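Local coordinates for peptide-binding protein (Photobacterium damsela subsp. piscicida, PDB 6SQX) that is a secreted NlpC/P60-family endopeptidase that cleaves the peptidoglycan of potentially competing bacteria, at residues Gln352-Met356 with Tyr357-Glu361; Pro81-Thr84 with Gln85-Asn88. All coordinates share one frame; numbering follows the deposited sequence.

Contact 1: residues Gln352-Met356 with Tyr357-Glu361; sequences QIYSM and YDQSE
Gln359 brings its amide nitrogen up to the phenol of Tyr354, in the type I beta turn from Met356 to Gln359 that leads from edge strand 353-355 of the NlpC/P60 domain toward helix 361-370. NE2 donates to Tyr354 OH at 2.8 Å. The hydroxyl oxygen lies practically in the amide plane while the ring stands at 90° to that plane, so the amide meets the hydroxyl with its N-H and does not stack on the ring. Gln359 CG sits anti to its carbonyl carbon (chi1 -48°), and the extended chain beyond it runs past Met356, whose CG comes within 3.8 Å of NE2. The turn itself is closed by Gln359 N donating to Met356 O at 3.0 Å, from above the carbonyl plane, and the same oxygen accepts a further hydrogen bond from Arg364 NH2. Ser360 then takes the N-cap position of the helix. On the strand side, Tyr354 and Met356 pair through their backbones with Thr470 and Phe468. An ST turn overlaps the start of the beta turn: Ser355 OG accepts from Tyr357 N at 3.2 Å, with an N-H...O angle of 164°.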
ATOM      1  N   GLN A 352      15.289   4.464  10.791  1.00 30.85           N
ATOM      2  CA  GLN A 352      16.337   5.431  10.472  1.00 31.67           C
ATOM      3  C   GLN A 352      16.852   5.157   9.060  1.00 32.33           C
ATOM      4  O   GLN A 352      17.478   4.123   8.813  1.00 32.51           O
ATOM      5  CB  GLN A 352      17.467   5.274  11.484  1.00 34.77           C
ATOM      6  CG  GLN A 352      18.721   5.976  11.096  1.00 40.35           C
ATOM      7  CD  GLN A 352      18.544   7.465  11.074  1.00 42.76           C
ATOM      8  OE1 GLN A 352      18.275   8.078  12.113  1.00 45.20           O
ATOM      9  NE2 GLN A 352      18.710   8.070   9.890  1.00 40.93           N
ATOM     10  N   ILE A 353      16.610   6.089   8.137  1.00 29.32           N
ATOM     11  CA  ILE A 353      17.047   5.900   6.758  1.00 29.13           C
ATOM     12  C   ILE A 353      18.566   5.984   6.680  1.00 29.50           C
ATOM     13  O   ILE A 353      19.211   6.779   7.382  1.00 30.86           O
ATOM     14  CB  ILE A 353      16.382   6.925   5.824  1.00 28.55           C
ATOM     15  CG1 ILE A 353      16.545   6.498   4.365  1.00 28.28           C
ATOM     16  CG2 ILE A 353      16.947   8.347   6.035  1.00 28.38           C
ATOM     17  CD1 ILE A 353      15.660   7.297   3.418  1.00 28.52           C
ATOM     18  N   TYR A 354      19.152   5.148   5.835  1.00 28.73           N
ATOM     19  CA  TYR A 354      20.571   5.182   5.512  1.00 28.79           C
ATOM     20  C   TYR A 354      20.672   5.436   4.016  1.00 27.84           C
ATOM     21  O   TYR A 354      20.365   4.546   3.207  1.00 26.66           O
ATOM     22  CB  TYR A 354      21.241   3.864   5.895  1.00 32.07           C
ATOM     23  CG  TYR A 354      22.695   3.815   5.523  1.00 36.39           C
ATOM     24  CD1 TYR A 354      23.606   4.710   6.078  1.00 37.60           C
ATOM     25  CD2 TYR A 354      23.165   2.880   4.611  1.00 39.03           C
ATOM     26  CE1 TYR A 354      24.934   4.670   5.729  1.00 40.08           C
ATOM     27  CE2 TYR A 354      24.506   2.830   4.259  1.00 40.04           C
ATOM     28  CZ  TYR A 354      25.381   3.735   4.815  1.00 40.62           C
ATOM     29  OH  TYR A 354      26.716   3.692   4.485  1.00 42.35           O
ATOM     30  N   SER A 355      21.100   6.639   3.644  1.00 29.57           N
ATOM     31  CA  SER A 355      21.210   7.023   2.242  1.00 29.11           C
ATOM     32  C   SER A 355      22.577   6.642   1.681  1.00 29.21           C
ATOM     33  O   SER A 355      23.622   6.974   2.257  1.00 32.00           O
ATOM     34  CB  SER A 355      20.989   8.525   2.069  1.00 30.61           C
ATOM     35  OG  SER A 355      21.460   8.963   0.797  1.00 32.44           O
ATOM     36  N   MET A 356      22.565   5.983   0.527  1.00 29.69           N
ATOM     37  CA  MET A 356      23.772   5.601  -0.194  1.00 30.99           C
ATOM     38  C   MET A 356      23.959   6.461  -1.438  1.00 30.89           C
ATOM     39  O   MET A 356      24.608   6.046  -2.400  1.00 31.91           O
ATOM     40  CB  MET A 356      23.733   4.111  -0.534  1.00 32.90           C
ATOM     41  CG  MET A 356      24.030   3.238   0.669  1.00 33.12           C
ATOM     42  SD  MET A 356      23.616   1.504   0.443  1.00 34.39           S
ATOM     43  CE  MET A 356      21.916   1.557   0.985  1.00 38.61           C
ATOM     44  N   TYR A 357      23.392   7.673  -1.407  1.00 30.13           N
ATOM     45  CA  TYR A 357      23.569   8.667  -2.467  1.00 31.79           C
ATOM     46  C   TYR A 357      25.039   8.906  -2.807  1.00 34.43           C
ATOM     47  O   TYR A 357      25.388   9.117  -3.973  1.00 35.57           O
ATOM     48  CB  TYR A 357      22.945   9.986  -1.991  1.00 33.73           C
ATOM     49  CG  TYR A 357      23.243  11.197  -2.851  1.00 33.73           C
ATOM     50  CD1 TYR A 357      22.555  11.424  -4.027  1.00 36.16           C
ATOM     51  CD2 TYR A 357      24.184  12.138  -2.460  1.00 34.86           C
ATOM     52  CE1 TYR A 357      22.801  12.526  -4.819  1.00 35.87           C
ATOM     53  CE2 TYR A 357      24.445  13.241  -3.246  1.00 36.82           C
ATOM     54  CZ  TYR A 357      23.744  13.442  -4.419  1.00 37.28           C
ATOM     55  OH  TYR A 357      24.002  14.552  -5.199  1.00 41.05           O
ATOM     56  N   ASP A 358      25.911   8.926  -1.809  1.00 37.38           N
ATOM     57  CA  ASP A 358      27.302   9.229  -2.107  1.00 41.87           C
ATOM     58  C   ASP A 358      28.133   7.984  -2.372  1.00 43.57           C
ATOM     59  O   ASP A 358      29.361   8.057  -2.336  1.00 45.62           O
ATOM     60  CB  ASP A 358      27.920  10.092  -1.003  1.00 46.94           C
ATOM     61  CG  ASP A 358      27.816   9.458   0.360  1.00 52.49           C
ATOM     62  OD1 ASP A 358      27.147   8.403   0.494  1.00 54.50           O
ATOM     63  OD2 ASP A 358      28.407  10.022   1.308  1.00 53.94           O
ATOM     64  N   GLN A 359      27.499   6.844  -2.646  1.00 42.30           N
ATOM     65  CA  GLN A 359      28.215   5.578  -2.722  1.00 40.92           C
ATOM     66  C   GLN A 359      28.049   4.933  -4.088  1.00 38.18           C
ATOM     67  O   GLN A 359      26.979   5.000  -4.695  1.00 37.58           O
ATOM     68  CB  GLN A 359      27.786   4.640  -1.611  1.00 43.35           C
ATOM     69  CG  GLN A 359      27.773   5.348  -0.276  1.00 46.55           C
ATOM     70  CD  GLN A 359      28.010   4.416   0.864  1.00 50.61           C
ATOM     71  OE1 GLN A 359      28.853   3.517   0.782  1.00 52.79           O
ATOM     72  NE2 GLN A 359      27.277   4.625   1.958  1.00 50.32           N
ATOM     73  N   SER A 360      29.126   4.323  -4.571  1.00 35.90           N
ATOM     74  CA  SER A 360      29.139   3.782  -5.918  1.00 36.34           C
ATOM     75  C   SER A 360      28.336   2.488  -5.980  1.00 35.49           C
ATOM     76  O   SER A 360      27.972   1.897  -4.959  1.00 34.66           O
ATOM     77  CB  SER A 360      30.571   3.484  -6.351  1.00 37.84           C
ATOM     78  OG  SER A 360      31.115   2.422  -5.582  1.00 39.56           O
ATOM     79  N   GLU A 361      28.064   2.049  -7.211  1.00 35.84           N
ATOM     80  CA  GLU A 361      27.465   0.735  -7.406  1.00 36.72           C
ATOM     81  C   GLU A 361      28.255  -0.331  -6.670  1.00 35.07           C
ATOM     82  O   GLU A 361      27.678  -1.201  -6.004  1.00 33.14           O
ATOM     83  CB  GLU A 361      27.423   0.404  -8.895  1.00 39.44           C
ATOM     84  CG  GLU A 361      26.983  -1.004  -9.193  1.00 41.93           C
ATOM     85  CD  GLU A 361      26.892  -1.285 -10.680  1.00 45.37           C
ATOM     86  OE1 GLU A 361      27.155  -0.359 -11.486  1.00 43.07           O
ATOM     87  OE2 GLU A 361      26.538  -2.435 -11.037  1.00 49.97           O
TER

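Contact 2: residues Pro81-Thr84 with Gln85-Asn88; sequences PNNT and QTKN
Gln85 meets the side chain of Asn83 first through its backbone: its N donates to Asn83 OD1 at 2.8 Å, closing an Asx turn at the entry to the bend. Asn83 CG is anti to the backbone N (chi1 -175°), which carries the carboxamide forward along the chain to this N-H. The same oxygen approaches Gln85 CB at 3.1 Å, whereas the two amide planes stand 59° apart and do not stack. Thr86 follows and grips Asn83 O twice: its N donates at 3.0 Å from above the carbonyl plane, closing a turn over four residues, and its OG1 donates at 2.9 Å within that plane. The two donors therefore reach one acceptor from different directions, and the buried hydroxyl is also hydrogen-bonded to Val80 N. Lys87 adds a weak bond from its N to Thr84 O at 3.4 Å, and its CB lies 3.6 Å from that oxygen. Lys87 and Asn88 already belong to strand 87-89, which pairs antiparallel with strand 76-78 in a beta-hairpin. Lys87 packs on Asp76 and Tyr78 of that partner, while Asn83, Gln85 and Thr86 all touch Tyr349 of helix 343-349, with Tyr345 also against Thr86.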
ATOM      1  N   PRO A  81       0.646   9.107  12.007  1.00 20.59           N
ATOM      2  CA  PRO A  81      -0.059   9.681  13.169  1.00 21.54           C
ATOM      3  C   PRO A  81       0.916  10.045  14.272  1.00 23.62           C
ATOM      4  O   PRO A  81       1.869   9.322  14.565  1.00 24.40           O
ATOM      5  CB  PRO A  81      -1.002   8.543  13.601  1.00 21.27           C
ATOM      6  CG  PRO A  81      -1.345   7.886  12.321  1.00 20.71           C
ATOM      7  CD  PRO A  81      -0.038   7.911  11.476  1.00 20.70           C
ATOM      8  N   ASN A  82       0.699  11.226  14.847  1.00 25.23           N
ATOM      9  CA  ASN A  82       1.453  11.785  15.973  1.00 28.65           C
ATOM     10  C   ASN A  82       2.843  12.267  15.610  1.00 27.75           C
ATOM     11  O   ASN A  82       3.528  12.824  16.490  1.00 32.64           O
ATOM     12  CB  ASN A  82       1.551  10.849  17.190  1.00 30.88           C
ATOM     13  CG  ASN A  82       0.204  10.550  17.809  1.00 30.60           C
ATOM     14  OD1 ASN A  82      -0.141   9.372  18.097  1.00 33.22           O
ATOM     15  ND2 ASN A  82      -0.587  11.603  18.018  1.00 29.91           N
ATOM     16  N   ASN A  83       3.277  12.152  14.362  1.00 25.50           N
ATOM     17  CA  ASN A  83       4.548  12.731  13.958  1.00 23.85           C
ATOM     18  C   ASN A  83       4.223  14.035  13.236  1.00 25.35           C
ATOM     19  O   ASN A  83       3.753  14.025  12.102  1.00 25.50           O
ATOM     20  CB  ASN A  83       5.352  11.769  13.072  1.00 24.59           C
ATOM     21  CG  ASN A  83       6.723  12.333  12.760  1.00 26.20           C
ATOM     22  OD1 ASN A  83       6.860  13.545  12.635  1.00 28.49           O
ATOM     23  ND2 ASN A  83       7.742  11.484  12.676  1.00 28.74           N
ATOM     24  N   THR A  84       4.466  15.179  13.905  1.00 26.86           N
ATOM     25  CA  THR A  84       4.087  16.459  13.301  1.00 27.77           C
ATOM     26  C   THR A  84       4.925  16.851  12.089  1.00 27.20           C
ATOM     27  O   THR A  84       4.546  17.790  11.388  1.00 28.19           O
ATOM     28  CB  THR A  84       4.117  17.590  14.324  1.00 30.22           C
ATOM     29  OG1 THR A  84       5.452  17.723  14.844  1.00 32.29           O
ATOM     30  CG2 THR A  84       3.122  17.289  15.437  1.00 32.10           C
ATOM     31  N   GLN A  85       6.014  16.131  11.791  1.00 25.75           N
ATOM     32  CA  GLN A  85       6.697  16.323  10.523  1.00 26.82           C
ATOM     33  C   GLN A  85       5.840  15.920   9.334  1.00 26.72           C
ATOM     34  O   GLN A  85       6.204  16.227   8.189  1.00 29.27           O
ATOM     35  CB  GLN A  85       7.999  15.520  10.499  1.00 28.37           C
ATOM     36  CG  GLN A  85       9.012  15.957  11.561  1.00 29.15           C
ATOM     37  CD  GLN A  85       9.701  17.266  11.307  1.00 30.10           C
ATOM     38  OE1 GLN A  85       9.391  18.025  10.357  1.00 28.76           O
ATOM     39  NE2 GLN A  85      10.682  17.541  12.168  1.00 29.60           N
ATOM     40  N   THR A  86       4.731  15.218   9.579  1.00 24.08           N
ATOM     41  CA  THR A  86       3.881  14.684   8.513  1.00 23.76           C
ATOM     42  C   THR A  86       2.472  15.274   8.545  1.00 25.03           C
ATOM     43  O   THR A  86       1.554  14.737   7.898  1.00 25.31           O
ATOM     44  CB  THR A  86       3.819  13.146   8.576  1.00 22.93           C
ATOM     45  OG1 THR A  86       3.017  12.696   9.671  1.00 22.85           O
ATOM     46  CG2 THR A  86       5.219  12.558   8.721  1.00 23.49           C
ATOM     47  N   LYS A  87       2.286  16.372   9.283  1.00 25.68           N
ATOM     48  CA  LYS A  87       0.970  16.967   9.500  1.00 26.78           C
ATOM     49  C   LYS A  87       0.594  17.875   8.343  1.00 26.28           C
ATOM     50  O   LYS A  87       1.414  18.664   7.872  1.00 28.69           O
ATOM     51  CB  LYS A  87       1.019  17.828  10.759  1.00 27.74           C
ATOM     52  CG  LYS A  87      -0.316  18.446  11.159  1.00 29.09           C
ATOM     53  CD  LYS A  87      -0.110  19.484  12.275  1.00 30.52           C
ATOM     54  CE  LYS A  87      -1.441  20.062  12.748  1.00 30.95           C
ATOM     55  NZ  LYS A  87      -1.303  21.134  13.770  1.00 31.59           N
ATOM     56  N   ASN A  88      -0.669  17.806   7.927  1.00 24.56           N
ATOM     57  CA  ASN A  88      -1.192  18.554   6.798  1.00 25.34           C
ATOM     58  C   ASN A  88      -2.561  19.122   7.137  1.00 24.10           C
ATOM     59  O   ASN A  88      -3.351  18.480   7.830  1.00 24.54           O
ATOM     60  CB  ASN A  88      -1.357  17.638   5.572  1.00 26.09           C
ATOM     61  CG  ASN A  88      -0.026  17.120   5.054  1.00 30.29           C
ATOM     62  OD1 ASN A  88       0.586  17.716   4.161  1.00 34.68           O
ATOM     63  ND2 ASN A  88       0.434  16.006   5.620  1.00 31.70           N
TER

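Overall arrangement
Contacts 1 and 2 do not touch: their centres are about 25 Å apart and their nearest atoms about 10 Å. Helix 343-349 relates them. One part of it, Tyr345 and Tyr349, meets the hairpin turn of 81-88, and Ala347 and Asn348 of the same helix meet Ile353 of segment 352-361. Contact 2 thus packs a hairpin early in the chain against a helix of the NlpC/P60 region, and contact 1 lies within that region. Both are surface turns, with centres about 19 Å (contact 2) and about 24 Å (contact 1) from the centre of the chain. Cys324, oxidised to cysteinesulfonic acid, is probably the nucleophile, as in relatives; it belongs to neither contact.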